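Local atomic coordinates of protease 2A (PDB entry 5X45), a protein that probably acts as a chymotrypsin-like cysteine protease that cuts the rhinovirus polyprotein, and carries a structural zinc ion. Residues A[94-100]-A[127-133]. Numbering follows the deposited sequence.
Sequences NLLIGEG and NHVAFTD
Leu-96 and Phe-131 face each other at the middle of an antiparallel pair, strands 95-98 and 129-133, within the six-stranded barrel of this chymotrypsin-like (PA clan) protease. The strand axes come within 4.6 Å, and their N-to-C directions make an angle of 154°. Two hydrogen bonds close the ring between Leu-96 and Phe-131, and two more join Gly-98 and Val-129; the ladder is extended by Asp-133 N to Asn-94 O, and beyond Gly-98 it fades into a weak bond from Gly-100 N to Asn-127 O.

On one face, Ala-130 CB is gripped between two larger neighbours: Ile-97 CD1 reaches across to it at 3.5 Å, and Leu-95 CD2 meets it at 3.8 Å. Tyr-79 of strand 78-81 packs on both Leu-95 and Ile-97. Farther along, the Ile-97 side chain crosses that of His-128 at about a right angle, CG2 against CD2.

The other face carries Leu-96, Val-129 and Phe-131, all buried: Leu-96 lies on Cys-73, Val-129 on Ile-121, and Phe-131 on both. Phe-131 CG sits beside its own backbone N (chi1 -49°), which brings the ring edge to the neighbouring carbonyl, Phe-131 CD1 3.5 Å from Leu-96 O; Tyr-60 adds an edge-to-face contact. Asp-133 turns its carboxylate to a salt bridge with Arg-135, while Asp-133 CB lies 3.9 Å from Leu-96 CD1.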
loop_
_atom_site.group_PDB
_atom_site.type_symbol
_atom_site.label_atom_id
_atom_site.label_comp_id
_atom_site.label_asym_id
_atom_site.label_seq_id
_atom_site.Cartn_x
_atom_site.Cartn_y
_atom_site.Cartn_z
ATOM N N ASN A 94 -0.301 0.736 11.310
ATOM C CA ASN A 94 -1.223 1.506 10.473
ATOM C C ASN A 94 -1.770 0.732 9.278
ATOM O O ASN A 94 -1.466 1.036 8.123
ATOM C CB ASN A 94 -0.555 2.803 9.997
ATOM C CG ASN A 94 -0.173 3.719 11.156
ATOM O OD1 ASN A 94 1.004 3.988 11.393
ATOM N ND2 ASN A 94 -1.174 4.201 11.880
ATOM N N LEU A 95 -2.586 -0.274 9.567
ATOM C CA LEU A 95 -3.160 -1.075 8.505
ATOM C C LEU A 95 -4.645 -0.833 8.324
ATOM O O LEU A 95 -5.380 -0.565 9.279
ATOM C CB LEU A 95 -2.903 -2.560 8.757
ATOM C CG LEU A 95 -1.420 -2.835 8.527
ATOM C CD1 LEU A 95 -0.720 -3.076 9.851
ATOM C CD2 LEU A 95 -1.188 -3.965 7.529
ATOM N N LEU A 96 -5.069 -0.941 7.071
ATOM C CA LEU A 96 -6.473 -1.061 6.733
ATOM C C LEU A 96 -6.752 -2.509 6.358
ATOM O O LEU A 96 -6.024 -3.093 5.560
ATOM C CB LEU A 96 -6.828 -0.118 5.591
ATOM C CG LEU A 96 -6.575 1.354 5.911
ATOM C CD1 LEU A 96 -6.321 2.128 4.628
ATOM C CD2 LEU A 96 -7.755 1.932 6.679
ATOM N N ILE A 97 -7.748 -3.119 6.988
ATOM C CA ILE A 97 -8.048 -4.515 6.682
ATOM C C ILE A 97 -9.463 -4.685 6.158
ATOM O O ILE A 97 -10.422 -4.252 6.799
ATOM C CB ILE A 97 -7.889 -5.435 7.904
ATOM C CG1 ILE A 97 -6.592 -5.140 8.667
ATOM C CG2 ILE A 97 -7.990 -6.894 7.470
ATOM C CD1 ILE A 97 -5.370 -5.762 8.072
ATOM N N GLY A 98 -9.589 -5.334 5.004
ATOM C CA GLY A 98 -10.892 -5.569 4.420
ATOM C C GLY A 98 -11.013 -6.984 3.896
ATOM O O GLY A 98 -10.014 -7.672 3.707
ATOM N N GLU A 99 -12.245 -7.414 3.643
ATOM C CA GLU A 99 -12.463 -8.700 3.011
ATOM C C GLU A 99 -12.214 -8.529 1.528
ATOM O O GLU A 99 -12.677 -7.576 0.909
ATOM C CB GLU A 99 -13.875 -9.254 3.259
ATOM C CG GLU A 99 -14.623 -8.687 4.468
ATOM C CD GLU A 99 -16.058 -9.203 4.556
ATOM O OE1 GLU A 99 -17.014 -8.396 4.509
ATOM O OE2 GLU A 99 -16.224 -10.441 4.642
ATOM N N GLY A 100 -11.473 -9.466 0.960
ATOM C CA GLY A 100 -11.106 -9.379 -0.435
ATOM C C GLY A 100 -10.041 -10.390 -0.772
ATOM O O GLY A 100 -9.367 -10.910 0.109
ATOM N N ASN A 127 -9.411 -14.433 2.129
ATOM C CA ASN A 127 -10.451 -13.430 1.945
ATOM C C ASN A 127 -10.226 -12.224 2.870
ATOM O O ASN A 127 -11.146 -11.578 3.373
ATOM C CB ASN A 127 -11.821 -14.090 2.155
ATOM C CG ASN A 127 -12.989 -13.190 1.784
ATOM O OD1 ASN A 127 -12.864 -11.978 1.683
ATOM N ND2 ASN A 127 -14.122 -13.802 1.510
ATOM N N HIS A 128 -8.966 -11.993 3.174
ATOM C CA HIS A 128 -8.573 -10.760 3.799
ATOM C C HIS A 128 -7.411 -10.141 3.046
ATOM O O HIS A 128 -6.499 -10.837 2.587
ATOM C CB HIS A 128 -8.230 -11.003 5.248
ATOM C CG HIS A 128 -9.440 -11.041 6.102
ATOM N ND1 HIS A 128 -10.072 -12.221 6.435
ATOM C CD2 HIS A 128 -10.218 -10.046 6.572
ATOM C CE1 HIS A 128 -11.148 -11.944 7.147
ATOM N NE2 HIS A 128 -11.264 -10.631 7.240
ATOM N N VAL A 129 -7.463 -8.827 2.909
ATOM C CA VAL A 129 -6.406 -8.076 2.268
ATOM C C VAL A 129 -6.042 -6.942 3.220
ATOM O O VAL A 129 -6.923 -6.300 3.800
ATOM C CB VAL A 129 -6.836 -7.567 0.880
ATOM C CG1 VAL A 129 -8.171 -6.847 0.977
ATOM C CG2 VAL A 129 -5.746 -6.671 0.261
ATOM N N ALA A 130 -4.744 -6.728 3.401
ATOM C CA ALA A 130 -4.228 -5.703 4.301
ATOM C C ALA A 130 -3.511 -4.620 3.515
ATOM O O ALA A 130 -2.645 -4.902 2.684
ATOM C CB ALA A 130 -3.279 -6.317 5.320
ATOM N N PHE A 131 -3.868 -3.376 3.788
ATOM C CA PHE A 131 -3.235 -2.258 3.118
ATOM C C PHE A 131 -2.445 -1.447 4.137
ATOM O O PHE A 131 -2.898 -1.281 5.274
ATOM C CB PHE A 131 -4.281 -1.358 2.439
ATOM C CG PHE A 131 -5.282 -2.097 1.584
ATOM C CD1 PHE A 131 -6.443 -2.625 2.144
ATOM C CD2 PHE A 131 -5.079 -2.233 0.211
ATOM C CE1 PHE A 131 -7.376 -3.290 1.353
ATOM C CE2 PHE A 131 -6.008 -2.894 -0.584
ATOM C CZ PHE A 131 -7.162 -3.427 -0.011
ATOM N N THR A 132 -1.274 -0.945 3.751
ATOM C CA THR A 132 -0.673 0.119 4.540
ATOM C C THR A 132 -1.386 1.415 4.191
ATOM O O THR A 132 -1.563 1.752 3.025
ATOM C CB THR A 132 0.842 0.299 4.320
ATOM O OG1 THR A 132 1.091 0.827 3.015
ATOM C CG2 THR A 132 1.540 -0.991 4.462
ATOM N N ASP A 133 -1.818 2.115 5.225
ATOM C CA ASP A 133 -2.420 3.416 5.082
ATOM C C ASP A 133 -1.289 4.408 4.812
ATOM O O ASP A 133 -0.374 4.548 5.625
ATOM C CB ASP A 133 -3.204 3.772 6.355
ATOM C CG ASP A 133 -4.048 5.037 6.209
ATOM O OD1 ASP A 133 -3.797 5.856 5.289
ATOM O OD2 ASP A 133 -4.981 5.204 7.028
#